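Local coordinates for protein transcription regulator (Haloarcula marismortui ATCC 43049, PDB 3CRJ) that probably binds DNA at regulatory sequences as a TetR-family transcriptional repressor, using an N-terminal helix-turn-helix domain, at residues I19-A33 with Y54-Y68. Sequence-based numbering, arbitrary orientation.
Sequences IMQATYRALREHGYA and YYDTKDDLLAAFLDY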
loop_
_atom_site.group_PDB
_atom_site.type_symbol
_atom_site.label_atom_id
_atom_site.label_comp_id
_atom_site.label_asym_id
_atom_site.label_seq_id
_atom_site.Cartn_x
_atom_site.Cartn_y
_atom_site.Cartn_z
ATOM N N ILE A 19 14.393 13.937 20.458
ATOM C CA ILE A 19 14.525 14.145 19.007
ATOM C C ILE A 19 13.564 13.275 18.191
ATOM O O ILE A 19 12.978 13.761 17.231
ATOM C CB ILE A 19 15.984 14.027 18.488
ATOM C CG1 ILE A 19 16.818 15.243 18.942
ATOM C CG2 ILE A 19 15.997 13.945 16.968
ATOM C CD1 ILE A 19 18.314 15.190 18.569
HETATM N N MSE A 20 13.396 12.004 18.570
HETATM C CA MSE A 20 12.409 11.164 17.900
HETATM C C MSE A 20 11.020 11.791 18.007
HETATM O O MSE A 20 10.307 11.900 17.029
HETATM C CB MSE A 20 12.412 9.746 18.448
HETATM C CG MSE A 20 13.656 8.910 18.082
HETATM SE SE MSE A 20 14.181 8.834 16.167
HETATM C CE MSE A 20 15.119 10.528 15.949
ATOM N N GLN A 21 10.658 12.245 19.199
ATOM C CA GLN A 21 9.374 12.917 19.395
ATOM C C GLN A 21 9.199 14.157 18.513
ATOM O O GLN A 21 8.177 14.313 17.859
ATOM C CB GLN A 21 9.164 13.226 20.869
ATOM C CG GLN A 21 8.773 12.006 21.653
ATOM C CD GLN A 21 9.197 12.082 23.094
ATOM O OE1 GLN A 21 9.947 11.236 23.566
ATOM N NE2 GLN A 21 8.726 13.098 23.807
ATOM N N ALA A 22 10.204 15.016 18.473
ATOM C CA ALA A 22 10.184 16.171 17.584
ATOM C C ALA A 22 9.907 15.697 16.168
ATOM O O ALA A 22 9.052 16.264 15.476
ATOM C CB ALA A 22 11.498 16.912 17.631
ATOM N N THR A 23 10.621 14.646 15.754
ATOM C CA THR A 23 10.475 14.063 14.422
ATOM C C THR A 23 9.030 13.682 14.149
ATOM O O THR A 23 8.419 14.191 13.196
ATOM C CB THR A 23 11.382 12.862 14.256
ATOM O OG1 THR A 23 12.649 13.187 14.813
ATOM C CG2 THR A 23 11.561 12.525 12.784
ATOM N N TYR A 24 8.476 12.828 15.005
ATOM C CA TYR A 24 7.073 12.522 14.925
ATOM C C TYR A 24 6.270 13.798 14.679
ATOM O O TYR A 24 5.526 13.861 13.701
ATOM C CB TYR A 24 6.590 11.832 16.185
ATOM C CG TYR A 24 5.101 11.650 16.220
ATOM C CD1 TYR A 24 4.519 10.447 15.848
ATOM C CD2 TYR A 24 4.269 12.681 16.643
ATOM C CE1 TYR A 24 3.123 10.273 15.889
ATOM C CE2 TYR A 24 2.875 12.531 16.687
ATOM C CZ TYR A 24 2.312 11.330 16.303
ATOM O OH TYR A 24 0.944 11.189 16.345
ATOM N N ARG A 25 6.433 14.815 15.536
ATOM C CA ARG A 25 5.600 16.027 15.453
ATOM C C ARG A 25 5.789 16.756 14.137
ATOM O O ARG A 25 4.829 17.268 13.567
ATOM C CB ARG A 25 5.840 16.981 16.622
ATOM C CG ARG A 25 5.175 16.561 17.934
ATOM C CD ARG A 25 5.184 17.706 18.932
ATOM N NE ARG A 25 6.533 18.162 19.302
ATOM C CZ ARG A 25 7.352 17.527 20.143
ATOM N NH1 ARG A 25 6.980 16.394 20.730
ATOM N NH2 ARG A 25 8.551 18.024 20.404
ATOM N N ALA A 26 7.013 16.760 13.638
ATOM C CA ALA A 26 7.372 17.541 12.469
ATOM C C ALA A 26 6.879 16.843 11.196
ATOM O O ALA A 26 6.290 17.493 10.293
ATOM C CB ALA A 26 8.865 17.753 12.431
ATOM N N LEU A 27 7.080 15.521 11.157
ATOM C CA LEU A 27 6.446 14.657 10.150
ATOM C C LEU A 27 4.920 14.778 10.138
ATOM O O LEU A 27 4.345 14.889 9.066
ATOM C CB LEU A 27 6.810 13.198 10.366
ATOM C CG LEU A 27 7.972 12.577 9.623
ATOM C CD1 LEU A 27 7.878 11.103 9.859
ATOM C CD2 LEU A 27 7.945 12.865 8.135
ATOM N N ARG A 28 4.271 14.758 11.305
ATOM C CA ARG A 28 2.834 14.946 11.355
ATOM C C ARG A 28 2.445 16.259 10.663
ATOM O O ARG A 28 1.501 16.292 9.891
ATOM C CB ARG A 28 2.276 14.891 12.782
ATOM C CG ARG A 28 0.810 15.270 12.854
ATOM C CD ARG A 28 0.241 15.465 14.284
ATOM N NE ARG A 28 -1.238 15.378 14.292
ATOM C CZ ARG A 28 -1.997 15.138 15.372
ATOM N NH1 ARG A 28 -1.451 14.952 16.576
ATOM N NH2 ARG A 28 -3.319 15.073 15.256
ATOM N N GLU A 29 3.194 17.328 10.892
ATOM C CA GLU A 29 2.830 18.609 10.274
ATOM C C GLU A 29 3.179 18.749 8.803
ATOM O O GLU A 29 2.348 19.190 8.023
ATOM C CB GLU A 29 3.452 19.780 11.010
ATOM C CG GLU A 29 2.595 20.994 10.867
ATOM C CD GLU A 29 3.403 22.261 10.800
ATOM O OE1 GLU A 29 2.788 23.330 10.532
ATOM O OE2 GLU A 29 4.638 22.186 11.010
ATOM N N HIS A 30 4.409 18.391 8.433
ATOM C CA HIS A 30 4.948 18.747 7.117
ATOM C C HIS A 30 4.949 17.657 6.077
ATOM O O HIS A 30 5.166 17.945 4.895
ATOM C CB HIS A 30 6.373 19.237 7.240
ATOM C CG HIS A 30 6.516 20.446 8.096
ATOM N ND1 HIS A 30 5.981 21.667 7.748
ATOM C CD2 HIS A 30 7.139 20.629 9.286
ATOM C CE1 HIS A 30 6.278 22.555 8.682
ATOM N NE2 HIS A 30 6.970 21.950 9.632
ATOM N N GLY A 31 4.749 16.416 6.511
ATOM C CA GLY A 31 4.872 15.265 5.630
ATOM C C GLY A 31 6.331 14.936 5.381
ATOM O O GLY A 31 7.231 15.636 5.852
ATOM N N TYR A 32 6.575 13.874 4.619
ATOM C CA TYR A 32 7.951 13.503 4.310
ATOM C C TYR A 32 8.661 14.553 3.449
ATOM O O TYR A 32 9.692 15.058 3.834
ATOM C CB TYR A 32 8.055 12.112 3.663
ATOM C CG TYR A 32 9.463 11.852 3.184
ATOM C CD1 TYR A 32 10.476 11.530 4.085
ATOM C CD2 TYR A 32 9.794 11.979 1.839
ATOM C CE1 TYR A 32 11.785 11.336 3.652
ATOM C CE2 TYR A 32 11.096 11.791 1.404
ATOM C CZ TYR A 32 12.085 11.470 2.315
ATOM O OH TYR A 32 13.378 11.280 1.882
ATOM N N ALA A 33 8.111 14.880 2.292
ATOM C CA ALA A 33 8.824 15.720 1.319
ATOM C C ALA A 33 9.368 17.049 1.889
ATOM O O ALA A 33 10.442 17.516 1.525
ATOM C CB ALA A 33 7.940 15.979 0.111
ATOM N N TYR A 54 23.637 14.102 16.414
ATOM C CA TYR A 54 23.273 12.693 16.409
ATOM C C TYR A 54 23.053 12.126 15.020
ATOM O O TYR A 54 23.332 10.956 14.778
ATOM C CB TYR A 54 22.033 12.465 17.269
ATOM C CG TYR A 54 22.262 12.842 18.707
ATOM C CD1 TYR A 54 22.934 11.978 19.572
ATOM C CD2 TYR A 54 21.827 14.065 19.204
ATOM C CE1 TYR A 54 23.157 12.316 20.893
ATOM C CE2 TYR A 54 22.045 14.417 20.520
ATOM C CZ TYR A 54 22.713 13.534 21.365
ATOM O OH TYR A 54 22.947 13.880 22.682
ATOM N N TYR A 55 22.536 12.950 14.116
ATOM C CA TYR A 55 22.251 12.525 12.753
ATOM C C TYR A 55 22.789 13.530 11.738
ATOM O O TYR A 55 22.692 14.749 11.937
ATOM C CB TYR A 55 20.752 12.327 12.578
ATOM C CG TYR A 55 20.133 11.551 13.715
ATOM C CD1 TYR A 55 20.320 10.171 13.828
ATOM C CD2 TYR A 55 19.377 12.196 14.683
ATOM C CE1 TYR A 55 19.770 9.459 14.869
ATOM C CE2 TYR A 55 18.815 11.490 15.733
ATOM C CZ TYR A 55 19.021 10.124 15.817
ATOM O OH TYR A 55 18.471 9.427 16.855
ATOM N N ASP A 56 23.350 13.015 10.650
ATOM C CA ASP A 56 24.005 13.854 9.657
ATOM C C ASP A 56 23.047 14.234 8.540
ATOM O O ASP A 56 23.245 15.235 7.851
ATOM C CB ASP A 56 25.220 13.116 9.104
ATOM C CG ASP A 56 25.653 11.973 10.015
ATOM O OD1 ASP A 56 26.871 11.867 10.321
ATOM O OD2 ASP A 56 24.744 11.195 10.447
ATOM N N THR A 57 21.994 13.441 8.383
ATOM C CA THR A 57 21.073 13.585 7.285
ATOM C C THR A 57 19.665 13.414 7.770
ATOM O O THR A 57 19.420 12.722 8.767
ATOM C CB THR A 57 21.343 12.502 6.266
ATOM O OG1 THR A 57 22.711 12.595 5.873
ATOM C CG2 THR A 57 20.457 12.664 5.029
ATOM N N LYS A 58 18.746 14.083 7.073
ATOM C CA LYS A 58 17.322 13.752 7.090
ATOM C C LYS A 58 17.147 12.229 7.018
ATOM O O LYS A 58 16.457 11.652 7.856
ATOM C CB LYS A 58 16.614 14.434 5.906
ATOM C CG LYS A 58 15.088 14.339 5.883
ATOM C CD LYS A 58 14.544 15.155 4.741
ATOM C CE LYS A 58 13.193 14.651 4.254
ATOM N NZ LYS A 58 12.936 14.977 2.807
ATOM N N ASP A 59 17.801 11.591 6.050
ATOM C CA ASP A 59 17.687 10.147 5.840
ATOM C C ASP A 59 18.217 9.286 6.983
ATOM O O ASP A 59 17.591 8.286 7.341
ATOM C CB ASP A 59 18.337 9.725 4.517
ATOM C CG ASP A 59 17.473 10.052 3.312
ATOM O OD1 ASP A 59 17.911 9.717 2.180
ATOM O OD2 ASP A 59 16.358 10.627 3.491
ATOM N N ASP A 60 19.360 9.649 7.553
ATOM C CA ASP A 60 19.848 8.921 8.714
ATOM C C ASP A 60 18.815 9.011 9.822
ATOM O O ASP A 60 18.495 8.028 10.489
ATOM C CB ASP A 60 21.151 9.532 9.223
ATOM C CG ASP A 60 22.313 9.322 8.276
ATOM O OD1 ASP A 60 22.070 9.232 7.050
ATOM O OD2 ASP A 60 23.468 9.271 8.769
ATOM N N LEU A 61 18.286 10.220 9.990
ATOM C CA LEU A 61 17.384 10.536 11.074
ATOM C C LEU A 61 16.099 9.734 10.954
ATOM O O LEU A 61 15.597 9.217 11.946
ATOM C CB LEU A 61 17.104 12.032 11.086
ATOM C CG LEU A 61 16.412 12.560 12.336
ATOM C CD1 LEU A 61 16.836 13.980 12.567
ATOM C CD2 LEU A 61 14.893 12.452 12.223
ATOM N N LEU A 62 15.586 9.607 9.738
ATOM C CA LEU A 62 14.351 8.875 9.521
ATOM C C LEU A 62 14.535 7.359 9.537
ATOM O O LEU A 62 13.592 6.614 9.798
ATOM C CB LEU A 62 13.690 9.340 8.231
ATOM C CG LEU A 62 13.137 10.768 8.231
ATOM C CD1 LEU A 62 12.645 11.124 6.844
ATOM C CD2 LEU A 62 12.004 10.944 9.268
ATOM N N ALA A 63 15.742 6.880 9.261
ATOM C CA ALA A 63 15.972 5.455 9.428
ATOM C C ALA A 63 15.817 5.160 10.910
ATOM O O ALA A 63 15.088 4.239 11.291
ATOM C CB ALA A 63 17.340 5.048 8.928
ATOM N N ALA A 64 16.471 5.981 11.734
ATOM C CA ALA A 64 16.323 5.917 13.198
ATOM C C ALA A 64 14.845 6.007 13.630
ATOM O O ALA A 64 14.400 5.222 14.471
ATOM C CB ALA A 64 17.151 6.995 13.863
ATOM N N PHE A 65 14.092 6.932 13.020
ATOM C CA PHE A 65 12.682 7.127 13.342
ATOM C C PHE A 65 11.849 5.898 13.002
ATOM O O PHE A 65 10.921 5.550 13.736
ATOM C CB PHE A 65 12.105 8.376 12.664
ATOM C CG PHE A 65 10.676 8.676 13.062
ATOM C CD1 PHE A 65 10.383 9.229 14.313
ATOM C CD2 PHE A 65 9.622 8.392 12.201
ATOM C CE1 PHE A 65 9.060 9.495 14.689
ATOM C CE2 PHE A 65 8.287 8.657 12.573
ATOM C CZ PHE A 65 8.014 9.204 13.821
ATOM N N LEU A 66 12.165 5.228 11.900
ATOM C CA LEU A 66 11.527 3.949 11.655
ATOM C C LEU A 66 11.849 2.957 12.792
ATOM O O LEU A 66 10.930 2.378 13.395
ATOM C CB LEU A 66 11.873 3.415 10.269
ATOM C CG LEU A 66 11.189 4.226 9.148
ATOM C CD1 LEU A 66 11.677 3.815 7.767
ATOM C CD2 LEU A 66 9.694 4.129 9.221
ATOM N N ASP A 67 13.135 2.817 13.128
ATOM C CA ASP A 67 13.564 1.916 14.214
ATOM C C ASP A 67 12.816 2.214 15.494
ATOM O O ASP A 67 12.414 1.299 16.227
ATOM C CB ASP A 67 15.064 2.028 14.470
ATOM C CG ASP A 67 15.892 1.587 13.281
ATOM O OD1 ASP A 67 17.053 2.037 13.195
ATOM O OD2 ASP A 67 15.383 0.796 12.434
ATOM N N TYR A 68 12.622 3.510 15.727
ATOM C CA TYR A 68 11.855 4.003 16.852
ATOM C C TYR A 68 10.405 3.528 16.807
ATOM O O TYR A 68 9.910 3.028 17.800
ATOM C CB TYR A 68 11.970 5.525 16.920
ATOM C CG TYR A 68 11.019 6.221 17.839
ATOM C CD1 TYR A 68 11.300 6.355 19.194
ATOM C CD2 TYR A 68 9.847 6.800 17.343
ATOM C CE1 TYR A 68 10.413 7.039 20.046
ATOM C CE2 TYR A 68 8.952 7.465 18.170
ATOM C CZ TYR A 68 9.231 7.588 19.523
ATOM O OH TYR A 68 8.343 8.262 20.346
#
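I19 forks between two tyrosines, its CD1 3.7 Å from CD2 of Y54 and its CG2 at the edge of the Y55 ring. One residue on, selenomethionine M20 is a knob among L61, A64, F65 and Y68. Its CB sits over the centre of the Y68 ring, 3.6 Å from the centroid, in a CH-pi contact; bends at chi2 (-51°) and chi3 (80°) then curl the chain so that SE lies oblique to that ring in a Met-aromatic contact and CE reaches Y55. T23 packs CG2 against L61 CD2 and, off-centre, against the F65 ring in a CH-pi contact, while its OG1 bonds back to I19 O (2.5 Å), which satisfies the hydroxyl within its own helix. F65 is the reciprocal knob: with CG anti to the backbone N, its ring enters among M20, T23, Y24 and L27, and CE2 lies 3.7 Å from L27 CD1. Beyond the helix end, Y32 has the K58 ammonium over one face, NZ 4.0 Å from the ring centroid, and L62 CD1 at its edge. NZ also makes a weak bond to Y32 O (3.4 Å), and K120 bonds to Y32 OH and forms a salt bridge with D59. A leucine here, lacking ring and hydroxyl, would probably leave K58 without its cation-pi partner and K120 held by D59 with one bond fewer. The first helix of the DNA-binding domain, at 19-30, thus packs at 98° on the helix that follows the predicted helix-turn-helix, at 58-68, through an apolar interlock, while the weak K58-Y32 hydrogen bond and the cation-pi contact lie at the Y32 end.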